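Side-chain contacts in beta 1-3 glucanase (Clostridium beijerinckii NCIMB 8052, PDB 5H4E), which probably hydrolyses beta-1,3-glucans as the catalytic domain of a family 64 glycoside hydrolase: residues G7-Q12 with D146-N151; N76-A81 with Y98-K103; V41-D44 with N48-P51; Y207-G212 with E281-N286. One frame throughout, in Å; residues are numbered along the deposited sequence.

Contact 1. Residues G7-Q12 with D146-N151; sequences GFVTLQ and DGLWIN
The backbone O of Leu-148 accepts a hydrogen bond from ND1 of His-362, on the neighbouring strand 361-363, while its side chain reaches across to Val-9. CD1 of Leu-148 touches both methyls of Val-9, CG2 at 3.9 Å and CG1 at 4.0 Å, the two side chains reaching out tip to tip. Leu-148 manages this with CG anti to its backbone N (chi1 -177°), which sends the side chain toward the opposing strand. Two residues further along both strands, Leu-11 and Ile-150 meet differently: they slide past each other in opposite directions, and CD2 of Leu-11 brushes CD1 of Ile-150 at 4.1 Å. The contact between these segments is purely apolar and all four residues are buried. Trp-143 closes in on the Val-9 and Leu-148 pair, as does Pro-366, and Met-141 packs on Leu-11. The strands run the same way but belong to different sheets, with CA of Val-9 and CA of Leu-148 9.2 Å apart. Alternate residues of each strand thus fill the layer between two sheets packed face to face, an arrangement typical of the core of sandwich- or barrel-like beta domains.

Contact 2. Residues N76-A81 with Y98-K103; sequences NYFCKA and YISYGK
Phe-78 carries this contact with the end of its ring, and the close part lies over Tyr-98. CZ of Phe-78 comes within 4.0 Å of CB of Tyr-98, and CE1 of Phe-78 lies 3.9 Å from the backbone O of Tyr-98. It is the root of the tyrosine that is touched. CB of Tyr-98 faces Phe-78, but the phenol then leads away to pack against Val-31 and the ring of Trp-138, with OH hydrogen-bonded to NH1 of Arg-96. The ring of Phe-78 is placed by chi1 of -78°, which sets CG beside the backbone N and opposite the carbonyl carbon. Between the two segments runs strand 26-33, which pairs antiparallel with strand 79-80 and with strand 95-101. Phe-78 therefore reaches over Ala-29 to a next-but-one strand of the antiparallel sheet. Toward Ser-100 the fit slackens: OG of Ser-100 stands 4.2 Å from CE1 of Phe-78, and its real partner is the backbone O of Lys-103, to which it donates a hydrogen bond of 2.7 Å. That bond ties the end of the strand to the turn through Gly-102, which is exposed. Leu-105 also touches the side chain of Phe-78, which stays partly exposed. Behind it, the backbone N of Phe-78 makes a weak bond of 3.5 Å to OD1 of Asn-76.

Contact 3. Residues V41-D44 with N48-P51; sequences VHVD and NLIP
His-42 and Ile-50 face each other across a hydrogen-bonded pair of this antiparallel hairpin, and the imidazole lies against the isoleucine branch point. CB of Ile-50 sits over one ring face, displaced toward the rim, 4.0 Å from the ring centroid of His-42 in a CH-pi contact. A chi1 of 58° tucks the ring between the backbone N and the carbonyl carbon, bringing it over the partner strand. The opposite face is stacked by Tyr-77. At the ring edge, in plane, a water hydrogen-bonded to NE2 of His-42 at 2.7 Å donates to the backbone O of Pro-51. On the other side of the hairpin, Val-43 and Leu-49 lie side by side and point the same way, with CG2 of Val-43 3.8 Å from CD2 of Leu-49. Both pack on Ile-92 of strand 86-92. Near the turn, the carboxylate of Asp-44 and the amide of Asn-48 stand almost perpendicular, their planes 86° apart. ND2 of Asn-48 meets the syn lone pair of OD2 of Asp-44 at 3.0 Å, nearly within the amide plane. The backbone N of Asn-48 approaches OD1 of Asp-44 from above the carboxylate plane, also at 3.0 Å. OD1 further accepts from the backbone N of Asn-46, forming an Asx turn. With N-H groups of the turn and an amide gathered round it, the carboxylate is probably stabilised in its charged form, and both oxygens help fix how the chain reverses.

Contact 4. Residues Y207-G212 with E281-N286; sequences YAPASG and EVLLGN
A beta turn meets a helix end here: segment 207-212 makes a type I beta turn from Ala-208 to Ser-211, and segment 281-286 holds the last turn of helix 279-284 and the two residues after it. The backbone N of Ser-211 closes the beta turn on the backbone O of Ala-208 at 3.1 Å, and the backbone N of Gly-285 closes the helical turn on the backbone O of Glu-281 at 2.8 Å. Gly-285 then leaves the helix with a positive phi of 74°. The approach is close at Ala-210 and Leu-283, whose CA atoms are 6.6 Å apart. Leu-283 crosses the ring of Pro-209 at a slant, and its fork straddles CB of Pro-209, with CD1 at 3.8 Å and CD2 at 4.0 Å. The methyl of Ala-210 is set at the seam between the two leucines: its CB lies 4.2 Å from CD1 of Leu-283 and 4.0 Å from CD2 of Leu-284. For Leu-284, chi1 of -64° swings CG opposite its carbonyl carbon, and the end of the side chain comes nearer the turn than its base. Phe-216 touches both Pro-209 and Leu-283, Phe-226 adds to the cover of Leu-283, and Phe-333 of helix 332-339 lies on Pro-209. The two closing backbone bonds stay within their own segments, and what passes between the segments is van der Waals contact, mostly between apolar side chains, so the turn probably rests on the helix end by apolar packing and not by directional bonds.

Overall arrangement
Contacts 1, 2 and 3 all reach one antiparallel sheet; contact 4, which joins a loop and a helix end, lies apart, 27 to 30 Å from each of them between centres and across the chain's centre from contacts 1 and 3. Within the antiparallel sheet, contact 1 brings strand 147-151 against the mixed sheet, and contacts 2 and 3 lie round strand 26-33; their centres are 16 Å apart, and the two contacts touch at their near sides. Along the chain, contact 1 spans contacts 3 and 2, which follow in that order, and contact 4 comes after all. Strand 9-16 thus packs against a strand, 147-151, that comes more than 130 residues later in the chain.

Contact 1. Residues G7-Q12 with D146-N151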
loop_
_atom_site.group_PDB
_atom_site.type_symbol
_atom_site.label_atom_id
_atom_site.label_comp_id
_atom_site.label_asym_id
_atom_site.label_seq_id
_atom_site.Cartn_x
_atom_site.Cartn_y
_atom_site.Cartn_z
ATOM N N GLY A 7 -0.592 17.122 21.940
ATOM C CA GLY A 7 -0.309 15.711 22.131
ATOM C C GLY A 7 -0.877 14.809 21.052
ATOM O O GLY A 7 -0.749 13.590 21.129
ATOM N N PHE A 8 -1.514 15.408 20.051
ATOM C CA PHE A 8 -2.131 14.655 18.957
ATOM C C PHE A 8 -1.677 15.184 17.615
ATOM O O PHE A 8 -1.122 16.277 17.524
ATOM C CB PHE A 8 -3.657 14.732 19.034
ATOM C CG PHE A 8 -4.236 14.021 20.212
ATOM C CD1 PHE A 8 -4.208 14.602 21.474
ATOM C CD2 PHE A 8 -4.805 12.769 20.063
ATOM C CE1 PHE A 8 -4.742 13.942 22.575
ATOM C CE2 PHE A 8 -5.345 12.102 21.156
ATOM C CZ PHE A 8 -5.312 12.690 22.416
ATOM N N VAL A 9 -1.894 14.388 16.576
ATOM C CA VAL A 9 -1.799 14.857 15.196
ATOM C C VAL A 9 -3.211 14.893 14.620
ATOM O O VAL A 9 -4.020 14.000 14.875
ATOM C CB VAL A 9 -0.894 13.952 14.324
ATOM C CG1 VAL A 9 -1.006 14.332 12.846
ATOM C CG2 VAL A 9 0.560 14.035 14.792
ATOM N N THR A 10 -3.525 15.933 13.868
ATOM C CA THR A 10 -4.828 15.996 13.228
ATOM C C THR A 10 -4.715 15.566 11.769
ATOM O O THR A 10 -3.798 15.982 11.056
ATOM C CB THR A 10 -5.427 17.414 13.317
ATOM O OG1 THR A 10 -5.547 17.783 14.695
ATOM C CG2 THR A 10 -6.801 17.476 12.647
ATOM N N LEU A 11 -5.648 14.718 11.346
ATOM C CA LEU A 11 -5.796 14.335 9.953
ATOM C C LEU A 11 -7.079 14.962 9.392
ATOM O O LEU A 11 -8.180 14.581 9.773
ATOM C CB LEU A 11 -5.826 12.814 9.834
ATOM C CG LEU A 11 -4.679 12.092 10.550
ATOM C CD1 LEU A 11 -4.888 10.603 10.479
ATOM C CD2 LEU A 11 -3.315 12.471 9.955
ATOM N N GLN A 12 -6.932 15.941 8.506
ATOM C CA GLN A 12 -8.076 16.683 7.991
ATOM C C GLN A 12 -8.507 16.136 6.637
ATOM O O GLN A 12 -7.707 16.115 5.709
ATOM C CB GLN A 12 -7.730 18.172 7.866
ATOM C CG GLN A 12 -8.802 19.018 7.182
ATOM C CD GLN A 12 -10.000 19.244 8.090
ATOM O OE1 GLN A 12 -9.870 19.807 9.182
ATOM N NE2 GLN A 12 -11.163 18.774 7.664
ATOM N N ASP A 146 9.945 7.433 16.589
ATOM C CA ASP A 146 10.829 7.986 15.572
ATOM C C ASP A 146 10.133 8.926 14.587
ATOM O O ASP A 146 10.733 9.338 13.594
ATOM C CB ASP A 146 11.501 6.845 14.815
ATOM C CG ASP A 146 12.308 5.947 15.732
ATOM O OD1 ASP A 146 12.903 6.477 16.698
ATOM O OD2 ASP A 146 12.344 4.719 15.492
ATOM N N GLY A 147 8.881 9.279 14.866
ATOM C CA GLY A 147 8.156 10.215 14.023
ATOM C C GLY A 147 6.944 9.577 13.367
ATOM O O GLY A 147 6.548 8.464 13.712
ATOM N N LEU A 148 6.367 10.279 12.403
ATOM C CA LEU A 148 5.148 9.828 11.741
ATOM C C LEU A 148 5.434 9.522 10.276
ATOM O O LEU A 148 6.132 10.281 9.610
ATOM C CB LEU A 148 4.055 10.891 11.870
ATOM C CG LEU A 148 2.651 10.645 11.311
ATOM C CD1 LEU A 148 1.675 11.490 12.111
ATOM C CD2 LEU A 148 2.587 11.022 9.853
ATOM N N TRP A 149 4.891 8.406 9.792
ATOM C CA TRP A 149 4.922 8.053 8.373
ATOM C C TRP A 149 3.489 8.005 7.902
ATOM O O TRP A 149 2.653 7.445 8.589
ATOM C CB TRP A 149 5.561 6.680 8.129
ATOM C CG TRP A 149 7.041 6.604 8.299
ATOM C CD1 TRP A 149 7.983 6.485 7.303
ATOM C CD2 TRP A 149 7.762 6.612 9.534
ATOM N NE1 TRP A 149 9.240 6.429 7.850
ATOM C CE2 TRP A 149 9.136 6.509 9.215
ATOM C CE3 TRP A 149 7.385 6.707 10.877
ATOM C CZ2 TRP A 149 10.130 6.491 10.194
ATOM C CZ3 TRP A 149 8.380 6.697 11.850
ATOM C CH2 TRP A 149 9.735 6.585 11.501
ATOM N N ILE A 150 3.190 8.585 6.751
ATOM C CA ILE A 150 1.837 8.482 6.229
ATOM C C ILE A 150 1.929 8.411 4.712
ATOM O O ILE A 150 2.819 9.024 4.113
ATOM C CB ILE A 150 0.947 9.663 6.717
ATOM C CG1 ILE A 150 -0.478 9.530 6.175
ATOM C CG2 ILE A 150 1.570 11.028 6.350
ATOM C CD1 ILE A 150 -1.485 10.413 6.891
ATOM N N ASN A 151 1.071 7.609 4.082
ATOM C CA ASN A 151 1.145 7.479 2.625
ATOM C C ASN A 151 -0.182 7.084 1.983
ATOM O O ASN A 151 -1.007 6.400 2.605
ATOM C CB ASN A 151 2.228 6.451 2.218
ATOM C CG ASN A 151 1.975 5.063 2.799
ATOM O OD1 ASN A 151 2.377 4.773 3.922
ATOM N ND2 ASN A 151 1.302 4.199 2.032
#

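Contact 2. Residues N76-A81 with Y98-K103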
loop_
_atom_site.group_PDB
_atom_site.type_symbol
_atom_site.label_atom_id
_atom_site.label_comp_id
_atom_site.label_asym_id
_atom_site.label_seq_id
_atom_site.Cartn_x
_atom_site.Cartn_y
_atom_site.Cartn_z
ATOM N N ASN A 76 -19.355 -0.649 12.885
ATOM C CA ASN A 76 -19.587 0.635 12.260
ATOM C C ASN A 76 -18.714 1.670 12.935
ATOM O O ASN A 76 -19.144 2.385 13.846
ATOM C CB ASN A 76 -21.057 1.025 12.324
ATOM C CG ASN A 76 -21.367 2.243 11.476
ATOM O OD1 ASN A 76 -20.496 2.767 10.774
ATOM N ND2 ASN A 76 -22.612 2.705 11.536
ATOM N N TYR A 77 -17.463 1.721 12.492
ATOM C CA TYR A 77 -16.495 2.632 13.062
ATOM C C TYR A 77 -16.419 3.927 12.266
ATOM O O TYR A 77 -15.563 4.771 12.537
ATOM C CB TYR A 77 -15.118 1.975 13.108
ATOM C CG TYR A 77 -15.011 0.713 13.948
ATOM C CD1 TYR A 77 -15.796 0.517 15.083
ATOM C CD2 TYR A 77 -14.095 -0.270 13.610
ATOM C CE1 TYR A 77 -15.670 -0.646 15.851
ATOM C CE2 TYR A 77 -13.951 -1.404 14.360
ATOM C CZ TYR A 77 -14.738 -1.599 15.477
ATOM O OH TYR A 77 -14.561 -2.756 16.202
ATOM N N PHE A 78 -17.316 4.081 11.292
ATOM C CA PHE A 78 -17.250 5.188 10.341
ATOM C C PHE A 78 -17.976 6.434 10.803
ATOM O O PHE A 78 -18.919 6.366 11.598
ATOM C CB PHE A 78 -17.800 4.735 8.982
ATOM C CG PHE A 78 -16.825 3.904 8.213
ATOM C CD1 PHE A 78 -15.986 4.492 7.274
ATOM C CD2 PHE A 78 -16.685 2.554 8.480
ATOM C CE1 PHE A 78 -15.052 3.728 6.581
ATOM C CE2 PHE A 78 -15.760 1.792 7.788
ATOM C CZ PHE A 78 -14.941 2.386 6.842
ATOM N N CYS A 79 -17.514 7.570 10.288
ATOM C CA CYS A 79 -18.063 8.887 10.602
ATOM C C CYS A 79 -18.214 9.709 9.322
ATOM O O CYS A 79 -17.308 9.720 8.492
ATOM C CB CYS A 79 -17.153 9.609 11.608
ATOM S SG CYS A 79 -17.645 11.309 12.038
ATOM N N LYS A 80 -19.350 10.379 9.144
ATOM C CA LYS A 80 -19.532 11.263 7.987
ATOM C C LYS A 80 -18.651 12.498 8.128
ATOM O O LYS A 80 -18.523 13.036 9.226
ATOM C CB LYS A 80 -20.995 11.704 7.843
ATOM C CG LYS A 80 -21.967 10.620 7.390
ATOM C CD LYS A 80 -23.408 11.146 7.320
ATOM C CE LYS A 80 -24.333 10.059 6.777
ATOM N NZ LYS A 80 -25.678 10.544 6.325
ATOM N N ALA A 81 -18.068 12.966 7.026
ATOM C CA ALA A 81 -17.282 14.197 7.063
ATOM C C ALA A 81 -18.136 15.372 7.561
ATOM O O ALA A 81 -17.626 16.316 8.174
ATOM C CB ALA A 81 -16.695 14.509 5.700
ATOM N N TYR A 98 -9.545 4.499 6.366
ATOM C CA TYR A 98 -10.399 4.214 5.214
ATOM C C TYR A 98 -11.315 5.401 4.963
ATOM O O TYR A 98 -11.938 5.903 5.888
ATOM C CB TYR A 98 -11.266 2.959 5.444
ATOM C CG TYR A 98 -10.515 1.649 5.484
ATOM C CD1 TYR A 98 -10.252 0.943 4.317
ATOM C CD2 TYR A 98 -10.109 1.097 6.693
ATOM C CE1 TYR A 98 -9.584 -0.260 4.347
ATOM C CE2 TYR A 98 -9.432 -0.106 6.735
ATOM C CZ TYR A 98 -9.179 -0.784 5.554
ATOM O OH TYR A 98 -8.511 -1.986 5.578
ATOM N N ILE A 99 -11.399 5.837 3.712
ATOM C CA ILE A 99 -12.277 6.929 3.339
ATOM C C ILE A 99 -13.119 6.463 2.159
ATOM O O ILE A 99 -12.578 6.184 1.088
ATOM C CB ILE A 99 -11.488 8.205 2.983
ATOM C CG1 ILE A 99 -10.650 8.646 4.192
ATOM C CG2 ILE A 99 -12.455 9.342 2.561
ATOM C CD1 ILE A 99 -9.667 9.750 3.890
ATOM N N SER A 100 -14.432 6.351 2.362
ATOM C CA SER A 100 -15.311 5.839 1.310
ATOM C C SER A 100 -16.333 6.886 0.892
ATOM O O SER A 100 -16.625 7.821 1.636
ATOM C CB SER A 100 -16.021 4.557 1.755
ATOM O OG SER A 100 -16.805 4.777 2.916
ATOM N N TYR A 101 -16.843 6.728 -0.323
ATOM C CA TYR A 101 -17.818 7.643 -0.891
ATOM C C TYR A 101 -19.190 6.963 -0.937
ATOM O O TYR A 101 -19.277 5.763 -1.232
ATOM C CB TYR A 101 -17.394 8.051 -2.306
ATOM C CG TYR A 101 -16.161 8.927 -2.441
ATOM C CD1 TYR A 101 -15.652 9.659 -1.366
ATOM C CD2 TYR A 101 -15.535 9.061 -3.679
ATOM C CE1 TYR A 101 -14.537 10.479 -1.528
ATOM C CE2 TYR A 101 -14.434 9.864 -3.849
ATOM C CZ TYR A 101 -13.940 10.575 -2.784
ATOM O OH TYR A 101 -12.834 11.373 -2.998
ATOM N N GLY A 102 -20.257 7.710 -0.656
ATOM C CA GLY A 102 -21.608 7.197 -0.839
ATOM C C GLY A 102 -22.147 6.381 0.322
ATOM O O GLY A 102 -23.290 6.557 0.743
ATOM N N LYS A 103 -21.329 5.468 0.831
ATOM C CA LYS A 103 -21.701 4.666 1.987
ATOM C C LYS A 103 -20.438 4.228 2.704
ATOM O O LYS A 103 -19.353 4.236 2.113
ATOM C CB LYS A 103 -22.542 3.448 1.575
ATOM C CG LYS A 103 -21.911 2.616 0.484
ATOM C CD LYS A 103 -22.322 1.147 0.586
ATOM C CE LYS A 103 -23.761 0.907 0.197
ATOM N NZ LYS A 103 -24.151 -0.535 0.364
#

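Contact 3. Residues V41-D44 with N48-P51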
loop_
_atom_site.group_PDB
_atom_site.type_symbol
_atom_site.label_atom_id
_atom_site.label_comp_id
_atom_site.label_asym_id
_atom_site.label_seq_id
_atom_site.Cartn_x
_atom_site.Cartn_y
_atom_site.Cartn_z
ATOM N N VAL A 41 -7.579 -1.593 17.329
ATOM C CA VAL A 41 -8.388 -0.496 17.823
ATOM C C VAL A 41 -9.013 0.282 16.681
ATOM O O VAL A 41 -8.552 0.214 15.533
ATOM C CB VAL A 41 -7.542 0.487 18.669
ATOM C CG1 VAL A 41 -6.960 -0.215 19.878
ATOM C CG2 VAL A 41 -6.403 1.079 17.816
ATOM N N HIS A 42 -10.063 1.019 16.996
ATOM C CA HIS A 42 -10.536 2.071 16.109
ATOM C C HIS A 42 -10.457 3.372 16.881
ATOM O O HIS A 42 -10.598 3.388 18.110
ATOM C CB HIS A 42 -11.960 1.809 15.629
ATOM C CG HIS A 42 -12.950 1.672 16.741
ATOM N ND1 HIS A 42 -13.869 2.651 17.047
ATOM C CD2 HIS A 42 -13.169 0.660 17.615
ATOM C CE1 HIS A 42 -14.610 2.252 18.065
ATOM N NE2 HIS A 42 -14.205 1.050 18.429
ATOM N N VAL A 43 -10.223 4.461 16.164
ATOM C CA VAL A 43 -10.050 5.762 16.790
ATOM C C VAL A 43 -11.391 6.469 16.885
ATOM O O VAL A 43 -12.102 6.598 15.880
ATOM C CB VAL A 43 -9.061 6.637 15.992
ATOM C CG1 VAL A 43 -8.754 7.917 16.744
ATOM C CG2 VAL A 43 -7.809 5.862 15.698
ATOM N N ASP A 44 -11.754 6.946 18.072
ATOM C CA ASP A 44 -13.028 7.636 18.183
ATOM C C ASP A 44 -12.832 9.093 17.765
ATOM O O ASP A 44 -11.758 9.464 17.258
ATOM C CB ASP A 44 -13.642 7.491 19.601
ATOM C CG ASP A 44 -12.870 8.249 20.707
ATOM O OD1 ASP A 44 -11.992 9.079 20.414
ATOM O OD2 ASP A 44 -13.177 8.009 21.902
ATOM N N ASN A 48 -9.098 8.798 21.010
ATOM C CA ASN A 48 -8.881 7.633 21.867
ATOM C C ASN A 48 -8.776 6.330 21.082
ATOM O O ASN A 48 -9.519 6.120 20.116
ATOM C CB ASN A 48 -10.020 7.513 22.891
ATOM C CG ASN A 48 -10.133 8.728 23.763
ATOM O OD1 ASN A 48 -9.250 8.988 24.585
ATOM N ND2 ASN A 48 -11.212 9.488 23.597
ATOM N N LEU A 49 -7.875 5.442 21.500
ATOM C CA LEU A 49 -7.753 4.149 20.828
ATOM C C LEU A 49 -8.690 3.145 21.504
ATOM O O LEU A 49 -8.331 2.544 22.506
ATOM C CB LEU A 49 -6.311 3.644 20.851
ATOM C CG LEU A 49 -5.283 4.568 20.199
ATOM C CD1 LEU A 49 -3.931 3.876 20.091
ATOM C CD2 LEU A 49 -5.767 5.050 18.832
ATOM N N ILE A 50 -9.887 2.974 20.947
ATOM C CA ILE A 50 -10.878 2.057 21.529
ATOM C C ILE A 50 -10.660 0.636 21.031
ATOM O O ILE A 50 -10.735 0.388 19.824
ATOM C CB ILE A 50 -12.316 2.456 21.186
ATOM C CG1 ILE A 50 -12.542 3.951 21.411
ATOM C CG2 ILE A 50 -13.295 1.638 22.013
ATOM C CD1 ILE A 50 -12.338 4.384 22.862
ATOM N N PRO A 51 -10.402 -0.308 21.949
ATOM C CA PRO A 51 -10.187 -1.704 21.535
ATOM C C PRO A 51 -11.334 -2.250 20.697
ATOM O O PRO A 51 -12.495 -2.020 21.034
ATOM C CB PRO A 51 -10.092 -2.454 22.868
ATOM C CG PRO A 51 -9.612 -1.412 23.837
ATOM C CD PRO A 51 -10.308 -0.151 23.411
HETATM O O HOH W 1 -15.289 -0.787 20.068
#

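Contact 4. Residues Y207-G212 with E281-N286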
loop_
_atom_site.group_PDB
_atom_site.type_symbol
_atom_site.label_atom_id
_atom_site.label_comp_id
_atom_site.label_asym_id
_atom_site.label_seq_id
_atom_site.Cartn_x
_atom_site.Cartn_y
_atom_site.Cartn_z
ATOM N N TYR A 207 -7.412 -2.814 -10.703
ATOM C CA TYR A 207 -6.736 -3.735 -9.803
ATOM C C TYR A 207 -5.251 -3.745 -10.059
ATOM O O TYR A 207 -4.811 -3.732 -11.200
ATOM C CB TYR A 207 -7.306 -5.155 -9.952
ATOM C CG TYR A 207 -8.732 -5.210 -9.463
ATOM C CD1 TYR A 207 -9.003 -5.322 -8.110
ATOM C CD2 TYR A 207 -9.805 -5.108 -10.350
ATOM C CE1 TYR A 207 -10.297 -5.342 -7.638
ATOM C CE2 TYR A 207 -11.115 -5.116 -9.882
ATOM C CZ TYR A 207 -11.351 -5.245 -8.530
ATOM O OH TYR A 207 -12.642 -5.264 -8.051
ATOM N N ALA A 208 -4.473 -3.746 -8.987
ATOM C CA ALA A 208 -3.073 -4.091 -9.122
ATOM C C ALA A 208 -2.972 -5.502 -9.707
ATOM O O ALA A 208 -3.927 -6.297 -9.607
ATOM C CB ALA A 208 -2.369 -3.980 -7.767
ATOM N N PRO A 209 -1.833 -5.820 -10.353
ATOM C CA PRO A 209 -1.705 -7.064 -11.132
ATOM C C PRO A 209 -2.157 -8.343 -10.418
ATOM O O PRO A 209 -2.924 -9.122 -10.988
ATOM C CB PRO A 209 -0.207 -7.123 -11.429
ATOM C CG PRO A 209 0.171 -5.677 -11.604
ATOM C CD PRO A 209 -0.650 -4.952 -10.525
ATOM N N ALA A 210 -1.683 -8.568 -9.203
ATOM C CA ALA A 210 -2.025 -9.800 -8.516
ATOM C C ALA A 210 -2.907 -9.514 -7.314
ATOM O O ALA A 210 -2.872 -10.241 -6.325
ATOM C CB ALA A 210 -0.777 -10.542 -8.101
ATOM N N SER A 211 -3.702 -8.451 -7.397
ATOM C CA SER A 211 -4.618 -8.126 -6.307
ATOM C C SER A 211 -6.057 -8.197 -6.783
ATOM O O SER A 211 -6.346 -7.871 -7.938
ATOM C CB SER A 211 -4.321 -6.731 -5.738
ATOM O OG SER A 211 -5.271 -6.379 -4.737
ATOM N N GLY A 212 -6.956 -8.632 -5.897
ATOM C CA GLY A 212 -8.379 -8.629 -6.192
ATOM C C GLY A 212 -8.716 -9.443 -7.420
ATOM O O GLY A 212 -8.367 -10.620 -7.492
ATOM N N GLU A 281 5.297 -13.678 -6.374
ATOM C CA GLU A 281 6.172 -13.195 -5.323
ATOM C C GLU A 281 6.841 -11.876 -5.708
ATOM O O GLU A 281 7.081 -11.020 -4.852
ATOM C CB GLU A 281 7.217 -14.254 -4.972
ATOM C CG GLU A 281 6.628 -15.331 -4.076
ATOM C CD GLU A 281 7.505 -16.555 -3.926
ATOM O OE1 GLU A 281 8.287 -16.857 -4.851
ATOM O OE2 GLU A 281 7.402 -17.226 -2.876
ATOM N N VAL A 282 7.145 -11.710 -6.991
ATOM C CA VAL A 282 7.669 -10.430 -7.467
ATOM C C VAL A 282 6.626 -9.327 -7.276
ATOM O O VAL A 282 6.895 -8.291 -6.659
ATOM C CB VAL A 282 8.096 -10.518 -8.946
ATOM C CG1 VAL A 282 8.290 -9.116 -9.569
ATOM C CG2 VAL A 282 9.365 -11.348 -9.067
ATOM N N LEU A 283 5.423 -9.568 -7.780
ATOM C CA LEU A 283 4.362 -8.564 -7.747
ATOM C C LEU A 283 3.921 -8.210 -6.343
ATOM O O LEU A 283 3.597 -7.045 -6.057
ATOM C CB LEU A 283 3.162 -9.055 -8.561
ATOM C CG LEU A 283 3.465 -9.121 -10.051
ATOM C CD1 LEU A 283 2.367 -9.848 -10.784
ATOM C CD2 LEU A 283 3.650 -7.704 -10.603
ATOM N N LEU A 284 3.942 -9.197 -5.452
ATOM C CA LEU A 284 3.396 -9.011 -4.109
ATOM C C LEU A 284 4.441 -8.780 -3.028
ATOM O O LEU A 284 4.124 -8.258 -1.960
ATOM C CB LEU A 284 2.546 -10.217 -3.733
ATOM C CG LEU A 284 1.314 -10.412 -4.615
ATOM C CD1 LEU A 284 0.636 -11.743 -4.299
ATOM C CD2 LEU A 284 0.346 -9.261 -4.454
ATOM N N GLY A 285 5.680 -9.177 -3.287
ATOM C CA GLY A 285 6.749 -8.967 -2.330
ATOM C C GLY A 285 6.663 -9.904 -1.135
ATOM O O GLY A 285 7.232 -9.631 -0.080
ATOM N N ASN A 286 5.951 -11.012 -1.302
ATOM C CA ASN A 286 5.763 -11.947 -0.202
ATOM C C ASN A 286 6.523 -13.248 -0.455
ATOM O O ASN A 286 7.481 -13.251 -1.214
ATOM C CB ASN A 286 4.273 -12.206 0.020
ATOM C CG ASN A 286 3.605 -12.859 -1.164
ATOM O OD1 ASN A 286 4.183 -12.987 -2.240
ATOM N ND2 ASN A 286 2.367 -13.268 -0.974
#